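Local coordinates for twitching motility pilus retraction protein (Geobacter sulfurreducens PCA, PDB 5ZFQ) that probably uses ATP hydrolysis in a six-subunit ring to drive retraction of the type IV pilus, at residues A[136-141]-A[340-345]; A[37-42]-A[61-66]. All blocks are in the same frame, centred on the assembly; numbering follows the deposited sequence.

Contact 1 of 2, residues A[136-141]-A[340-345]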
ATOM      1  N   GLY A 136     -13.757  -3.522  45.452  1.00 59.97           N
ATOM      2  CA  GLY A 136     -15.046  -4.193  45.396  1.00 60.35           C
ATOM      3  C   GLY A 136     -15.056  -5.381  44.449  1.00 58.17           C
ATOM      4  O   GLY A 136     -16.120  -5.877  44.057  1.00 58.32           O
ATOM      5  N   LEU A 137     -13.864  -5.831  44.071  1.00 55.36           N
ATOM      6  CA  LEU A 137     -13.721  -7.026  43.256  1.00 52.57           C
ATOM      7  C   LEU A 137     -14.116  -8.248  44.084  1.00 52.72           C
ATOM      8  O   LEU A 137     -13.756  -8.346  45.265  1.00 53.98           O
ATOM      9  CB  LEU A 137     -12.290  -7.152  42.735  1.00 50.55           C
ATOM     10  CG  LEU A 137     -11.897  -6.079  41.722  1.00 49.90           C
ATOM     11  CD1 LEU A 137     -10.410  -5.986  41.559  1.00 49.18           C
ATOM     12  CD2 LEU A 137     -12.506  -6.384  40.385  1.00 49.83           C
ATOM     13  N   PRO A 138     -14.883  -9.174  43.466  1.00 50.38           N
ATOM     14  CA  PRO A 138     -15.299 -10.430  44.107  1.00 49.54           C
ATOM     15  C   PRO A 138     -14.107 -11.384  44.264  1.00 47.51           C
ATOM     16  O   PRO A 138     -13.090 -11.228  43.565  1.00 46.48           O
ATOM     17  CB  PRO A 138     -16.344 -10.986  43.139  1.00 49.26           C
ATOM     18  CG  PRO A 138     -15.934 -10.448  41.794  1.00 48.36           C
ATOM     19  CD  PRO A 138     -15.306  -9.100  42.050  1.00 48.94           C
ATOM     20  N   VAL A 139     -14.228 -12.356  45.160  1.00 47.68           N
ATOM     21  CA  VAL A 139     -13.103 -13.218  45.488  1.00 47.30           C
ATOM     22  C   VAL A 139     -12.604 -14.010  44.284  1.00 46.59           C
ATOM     23  O   VAL A 139     -11.460 -14.466  44.264  1.00 46.39           O
ATOM     24  CB  VAL A 139     -13.470 -14.196  46.600  1.00 48.72           C
ATOM     25  CG1 VAL A 139     -14.101 -13.438  47.775  1.00 50.31           C
ATOM     26  CG2 VAL A 139     -14.414 -15.253  46.066  1.00 49.14           C
ATOM     27  N   VAL A 140     -13.449 -14.163  43.269  1.00 46.25           N
ATOM     28  CA  VAL A 140     -13.070 -14.968  42.110  1.00 44.73           C
ATOM     29  C   VAL A 140     -11.886 -14.330  41.412  1.00 43.64           C
ATOM     30  O   VAL A 140     -11.073 -15.020  40.800  1.00 42.31           O
ATOM     31  CB  VAL A 140     -14.237 -15.139  41.105  1.00 43.91           C
ATOM     32  CG1 VAL A 140     -14.603 -13.798  40.438  1.00 43.30           C
ATOM     33  CG2 VAL A 140     -13.896 -16.207  40.067  1.00 42.58           C
ATOM     34  N   VAL A 141     -11.778 -13.011  41.528  1.00 44.40           N
ATOM     35  CA  VAL A 141     -10.683 -12.306  40.872  1.00 44.17           C
ATOM     36  C   VAL A 141      -9.408 -12.664  41.597  1.00 44.82           C
ATOM     37  O   VAL A 141      -8.397 -12.959  40.980  1.00 44.07           O
ATOM     38  CB  VAL A 141     -10.864 -10.781  40.873  1.00 43.66           C
ATOM     39  CG1 VAL A 141      -9.761 -10.147  40.051  1.00 42.46           C
ATOM     40  CG2 VAL A 141     -12.217 -10.401  40.310  1.00 43.84           C
ATOM     41  N   GLY A 340     -17.635 -19.112  40.454  1.00 95.22           N
ATOM     42  CA  GLY A 340     -17.544 -17.700  40.721  1.00 90.02           C
ATOM     43  C   GLY A 340     -17.836 -16.840  39.517  1.00 85.62           C
ATOM     44  O   GLY A 340     -17.693 -15.651  39.584  1.00 89.58           O
ATOM     45  N   MET A 341     -18.266 -17.432  38.426  1.00 78.08           N
ATOM     46  CA  MET A 341     -18.577 -16.672  37.252  1.00 65.92           C
ATOM     47  C   MET A 341     -19.796 -15.820  37.477  1.00 59.73           C
ATOM     48  O   MET A 341     -20.617 -16.145  38.269  1.00 58.79           O
ATOM     49  CB  MET A 341     -18.911 -17.586  36.094  1.00 62.84           C
ATOM     50  CG  MET A 341     -18.000 -18.746  35.884  1.00 61.26           C
ATOM     51  SD  MET A 341     -18.408 -19.580  34.372  1.00 61.16           S
ATOM     52  CE  MET A 341     -18.378 -18.249  33.253  1.00 54.21           C
ATOM     53  N   GLN A 342     -19.892 -14.709  36.778  1.00 55.07           N
ATOM     54  CA  GLN A 342     -21.057 -13.887  36.847  1.00 52.59           C
ATOM     55  C   GLN A 342     -21.236 -13.190  35.552  1.00 43.11           C
ATOM     56  O   GLN A 342     -20.291 -12.769  34.971  1.00 42.19           O
ATOM     57  CB  GLN A 342     -20.950 -12.867  37.954  1.00 51.10           C
ATOM     58  CG  GLN A 342     -19.686 -12.063  37.945  1.00 49.43           C
ATOM     59  CD  GLN A 342     -19.509 -11.212  39.169  1.00 49.12           C
ATOM     60  OE1 GLN A 342     -19.401 -11.704  40.262  1.00 50.32           O
ATOM     61  NE2 GLN A 342     -19.459  -9.928  38.975  1.00 47.67           N
ATOM     62  N   THR A 343     -22.464 -13.041  35.101  1.00 45.07           N
ATOM     63  CA  THR A 343     -22.729 -12.265  33.898  1.00 44.03           C
ATOM     64  C   THR A 343     -22.812 -10.785  34.262  1.00 42.99           C
ATOM     65  O   THR A 343     -22.998 -10.431  35.433  1.00 41.05           O
ATOM     66  CB  THR A 343     -24.041 -12.686  33.200  1.00 44.67           C
ATOM     67  OG1 THR A 343     -25.143 -12.473  34.086  1.00 43.38           O
ATOM     68  CG2 THR A 343     -24.007 -14.165  32.799  1.00 46.00           C
ATOM     69  N   MET A 344     -22.668  -9.935  33.246  1.00 42.05           N
ATOM     70  CA  MET A 344     -22.894  -8.509  33.383  1.00 38.73           C
ATOM     71  C   MET A 344     -24.296  -8.258  33.932  1.00 41.45           C
ATOM     72  O   MET A 344     -24.466  -7.448  34.837  1.00 39.07           O
ATOM     73  CB  MET A 344     -22.700  -7.791  32.042  1.00 37.73           C
ATOM     74  CG  MET A 344     -22.884  -6.293  32.136  1.00 36.72           C
ATOM     75  SD  MET A 344     -21.743  -5.549  33.350  1.00 50.44           S
ATOM     76  CE  MET A 344     -20.151  -5.867  32.596  1.00 35.39           C
ATOM     77  N   ASN A 345     -25.292  -8.973  33.409  1.00 42.50           N
ATOM     78  CA  ASN A 345     -26.649  -8.837  33.929  1.00 43.46           C
ATOM     79  C   ASN A 345     -26.727  -9.237  35.405  1.00 44.50           C
ATOM     80  O   ASN A 345     -27.376  -8.545  36.190  1.00 45.54           O
ATOM     81  CB  ASN A 345     -27.663  -9.647  33.100  1.00 44.41           C
ATOM     82  CG  ASN A 345     -28.334  -8.806  32.003  1.00 43.63           C
ATOM     83  OD1 ASN A 345     -28.230  -7.572  31.995  1.00 42.89           O
ATOM     84  ND2 ASN A 345     -29.013  -9.471  31.072  1.00 43.81           N
TER
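Val-140 meets the backbone of Gly-340 through both methyl groups: CG1 lies 3.7 Å from Gly-340 O, and CG2 reaches Gly-340 CA at 4.0 Å. CG2 stands anti to the backbone N of Val-140 and CG1 between that N and the carbonyl carbon (chi1 67°), an arrangement that turns both branches to the glycine. The second touch is lighter. Pro-138 CG approaches Gln-342 OE1 at 4.0 Å, the ring and the amide chain meeting at a slant. Further out, Val-141 N bonds to Pro-138 O at 3.0 Å, holding the chain where it enters helix 139-144, while Thr-343 is the N-cap of helix 344-353, its OG1 bonded to Gln-346 N. Strand 303-310 backs both sides: Pro-138 rests on Leu-307, whose carbonyl O accepts a bond from Gln-342 NE2, and the backbone of Gln-342 pairs with Val-309. The bond from NE2 to the strand probably sets the amide's orientation; the proline merely touches OE1. With no hydrogen bond between 136-141 and 340-345, the contact is van der Waals packing, Val-140 methyls against the Gly-340 backbone and a ring carbon of Pro-138 against the amide oxygen of Gln-342, joining the entry to helix 139-144 to the approach to helix 344-353.

Contact 2 of 2, residues A[37-42]-A[61-66]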
ATOM      1  N   VAL A  37      -0.573  17.190  46.870  1.00 42.78           N
ATOM      2  CA  VAL A  37      -0.543  15.960  47.653  1.00 43.35           C
ATOM      3  C   VAL A  37      -1.088  16.196  49.059  1.00 44.13           C
ATOM      4  O   VAL A  37      -1.957  15.452  49.509  1.00 45.31           O
ATOM      5  CB  VAL A  37       0.885  15.361  47.745  1.00 49.66           C
ATOM      6  CG1 VAL A  37       0.887  14.139  48.647  1.00 51.34           C
ATOM      7  CG2 VAL A  37       1.409  14.981  46.365  1.00 48.14           C
ATOM      8  N   ASN A  38      -0.587  17.235  49.734  1.00 43.93           N
ATOM      9  CA  ASN A  38      -1.040  17.598  51.077  1.00 45.70           C
ATOM     10  C   ASN A  38      -2.560  17.688  51.183  1.00 46.41           C
ATOM     11  O   ASN A  38      -3.145  17.289  52.202  1.00 49.08           O
ATOM     12  CB  ASN A  38      -0.434  18.931  51.512  1.00 46.51           C
ATOM     13  CG  ASN A  38       0.999  18.799  51.996  1.00 48.13           C
ATOM     14  OD1 ASN A  38       1.487  17.696  52.232  1.00 49.17           O
ATOM     15  ND2 ASN A  38       1.681  19.933  52.145  1.00 48.49           N
ATOM     16  N   ARG A  39      -3.203  18.191  50.130  1.00 44.03           N
ATOM     17  CA  ARG A  39      -4.640  18.438  50.199  1.00 43.97           C
ATOM     18  C   ARG A  39      -5.471  17.249  49.708  1.00 43.93           C
ATOM     19  O   ARG A  39      -6.690  17.366  49.538  1.00 44.69           O
ATOM     20  CB  ARG A  39      -4.991  19.710  49.425  1.00 42.19           C
ATOM     21  CG  ARG A  39      -4.344  20.936  50.032  1.00 42.14           C
ATOM     22  CD  ARG A  39      -4.814  22.183  49.377  1.00 41.18           C
ATOM     23  NE  ARG A  39      -6.243  22.362  49.575  1.00 42.09           N
ATOM     24  CZ  ARG A  39      -6.940  23.313  48.970  1.00 42.21           C
ATOM     25  NH1 ARG A  39      -6.328  24.151  48.151  1.00 38.80           N
ATOM     26  NH2 ARG A  39      -8.241  23.417  49.165  1.00 43.99           N
ATOM     27  N   GLY A  40      -4.813  16.104  49.524  1.00 43.07           N
ATOM     28  CA  GLY A  40      -5.493  14.893  49.108  1.00 43.09           C
ATOM     29  C   GLY A  40      -6.041  15.020  47.701  1.00 41.71           C
ATOM     30  O   GLY A  40      -7.100  14.475  47.379  1.00 42.43           O
ATOM     31  N   GLY A  41      -5.316  15.750  46.859  1.00 39.81           N
ATOM     32  CA  GLY A  41      -5.730  15.947  45.487  1.00 37.95           C
ATOM     33  C   GLY A  41      -5.238  14.842  44.578  1.00 36.38           C
ATOM     34  O   GLY A  41      -4.339  14.079  44.946  1.00 36.35           O
ATOM     35  N   SER A  42      -5.831  14.746  43.388  1.00 35.44           N
ATOM     36  CA  SER A  42      -5.423  13.726  42.414  1.00 34.47           C
ATOM     37  C   SER A  42      -4.823  14.383  41.175  1.00 32.72           C
ATOM     38  O   SER A  42      -3.863  13.878  40.604  1.00 31.85           O
ATOM     39  CB  SER A  42      -6.605  12.820  42.015  1.00 34.92           C
ATOM     40  OG  SER A  42      -7.662  13.547  41.406  1.00 34.62           O
ATOM     41  N   ILE A  61     -10.804  22.741  42.118  1.00 47.43           N
ATOM     42  CA  ILE A  61     -10.649  23.764  43.135  1.00 46.62           C
ATOM     43  C   ILE A  61      -9.492  24.665  42.747  1.00 44.96           C
ATOM     44  O   ILE A  61      -8.342  24.208  42.638  1.00 43.81           O
ATOM     45  CB  ILE A  61     -10.362  23.164  44.519  1.00 45.91           C
ATOM     46  CG1 ILE A  61     -11.515  22.287  44.995  1.00 47.01           C
ATOM     47  CG2 ILE A  61     -10.095  24.243  45.507  1.00 46.75           C
ATOM     48  CD1 ILE A  61     -11.175  21.510  46.264  1.00 47.69           C
ATOM     49  N   PRO A  62      -9.783  25.944  42.502  1.00 44.96           N
ATOM     50  CA  PRO A  62      -8.692  26.890  42.217  1.00 43.62           C
ATOM     51  C   PRO A  62      -7.813  27.166  43.444  1.00 43.69           C
ATOM     52  O   PRO A  62      -8.348  27.303  44.540  1.00 45.39           O
ATOM     53  CB  PRO A  62      -9.433  28.154  41.771  1.00 44.84           C
ATOM     54  CG  PRO A  62     -10.871  27.971  42.252  1.00 46.86           C
ATOM     55  CD  PRO A  62     -11.122  26.510  42.261  1.00 46.18           C
ATOM     56  N   LEU A  63      -6.490  27.236  43.276  1.00 42.24           N
ATOM     57  CA  LEU A  63      -5.610  27.659  44.386  1.00 42.46           C
ATOM     58  C   LEU A  63      -5.686  29.180  44.649  1.00 43.46           C
ATOM     59  O   LEU A  63      -6.050  29.974  43.773  1.00 42.95           O
ATOM     60  CB  LEU A  63      -4.147  27.260  44.134  1.00 40.75           C
ATOM     61  CG  LEU A  63      -3.759  25.772  44.020  1.00 39.59           C
ATOM     62  CD1 LEU A  63      -2.226  25.575  44.018  1.00 38.67           C
ATOM     63  CD2 LEU A  63      -4.435  24.879  45.078  1.00 40.56           C
ATOM     64  N   GLU A  64      -5.346  29.584  45.867  1.00 45.00           N
ATOM     65  CA  GLU A  64      -5.410  30.993  46.218  1.00 46.68           C
ATOM     66  C   GLU A  64      -4.171  31.751  45.701  1.00 46.13           C
ATOM     67  O   GLU A  64      -3.332  32.201  46.482  1.00 46.84           O
ATOM     68  CB  GLU A  64      -5.554  31.157  47.732  1.00 48.66           C
ATOM     69  CG  GLU A  64      -5.997  32.550  48.150  1.00 50.94           C
ATOM     70  CD  GLU A  64      -5.758  32.838  49.628  1.00 53.08           C
ATOM     71  OE1 GLU A  64      -6.021  31.949  50.464  1.00 53.65           O
ATOM     72  OE2 GLU A  64      -5.301  33.962  49.944  1.00 54.31           O
ATOM     73  N   MET A  65      -4.068  31.881  44.376  1.00 45.32           N
ATOM     74  CA  MET A  65      -2.993  32.643  43.728  1.00 45.28           C
ATOM     75  C   MET A  65      -3.522  33.240  42.407  1.00 44.45           C
ATOM     76  O   MET A  65      -4.575  32.828  41.926  1.00 44.19           O
ATOM     77  CB  MET A  65      -1.746  31.765  43.483  1.00 44.28           C
ATOM     78  CG  MET A  65      -2.008  30.352  43.003  1.00 43.00           C
ATOM     79  SD  MET A  65      -0.542  29.288  43.146  1.00 53.78           S
ATOM     80  CE  MET A  65      -0.353  29.115  44.930  1.00 34.85           C
ATOM     81  N   PRO A  66      -2.810  34.233  41.834  1.00 44.00           N
ATOM     82  CA  PRO A  66      -3.312  34.892  40.619  1.00 43.66           C
ATOM     83  C   PRO A  66      -3.361  33.969  39.402  1.00 41.44           C
ATOM     84  O   PRO A  66      -2.753  32.893  39.421  1.00 40.02           O
ATOM     85  CB  PRO A  66      -2.303  36.037  40.403  1.00 44.26           C
ATOM     86  CG  PRO A  66      -1.091  35.631  41.125  1.00 43.95           C
ATOM     87  CD  PRO A  66      -1.592  34.893  42.335  1.00 44.45           C
TER
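Leu-63 and Ile-61 both touch the end of the Arg-39 side chain, and van der Waals contact of a guanidinium with methyls makes up the direct contact. Arg-39 NH1 lies 3.7 Å from Leu-63 CD2, the two side chains running past each other in opposite directions. On the other terminal nitrogen, NH2 approaches Ile-61 CG2 at 4.2 Å, a looser touch with the chains at a slant. Both methyls stand obliquely to the guanidinium plane. The arginine chain leaves the backbone with CG anti to the carbonyl carbon (chi1 -63°) and bends at chi3 (63°), which turns the guanidinium across the gap to strand 59-62 and the turn beyond it. Its charge has a long, weak ion-pair partner in the preceding helix 29-38, NH1 to Glu-35 OE2. Leu-63 also packs on Leu-32 and Glu-35 of that helix and on Ile-54 of strand 53-56. Backbone bonds shape the two sides separately. Gly-40, with positive phi, is the C-prime residue of the Schellman motif ending the helix, and its N bonds to Val-37 O at 2.9 Å; on the facing side the backbones of Ile-61 and Leu-63 pair with Ile-54 and Pro-52. No hydrogen bond or salt bridge crosses between 37-42 and 61-66, so the arginine serves here as a cover over leucine and isoleucine methyls, its charge probably offset in part by Glu-35.

How the contacts relate
The two contacts sit in different parts of the chain, with centres about 37 Å apart and nearest atoms about 18 Å apart, and they share no helix or strand. Contact 2 lies at the edge of the antiparallel sheet, where the end of helix 29-38 meets the end of strand 59-62. Contact 1 lies beside the mixed sheet, whose likely Walker A loop follows strand 150-155. Contact 1 is nearer the chain centre (about 17 Å against 26 Å, centre to centre) and includes the buried Val-140; contact 2 sets an exposed Arg-39 over the buried Leu-63 at the surface. Neither has a crossing hydrogen bond: contact 1 sets methyls and a ring carbon against a glycine backbone and an amide oxygen, contact 2 a charged group against methyls.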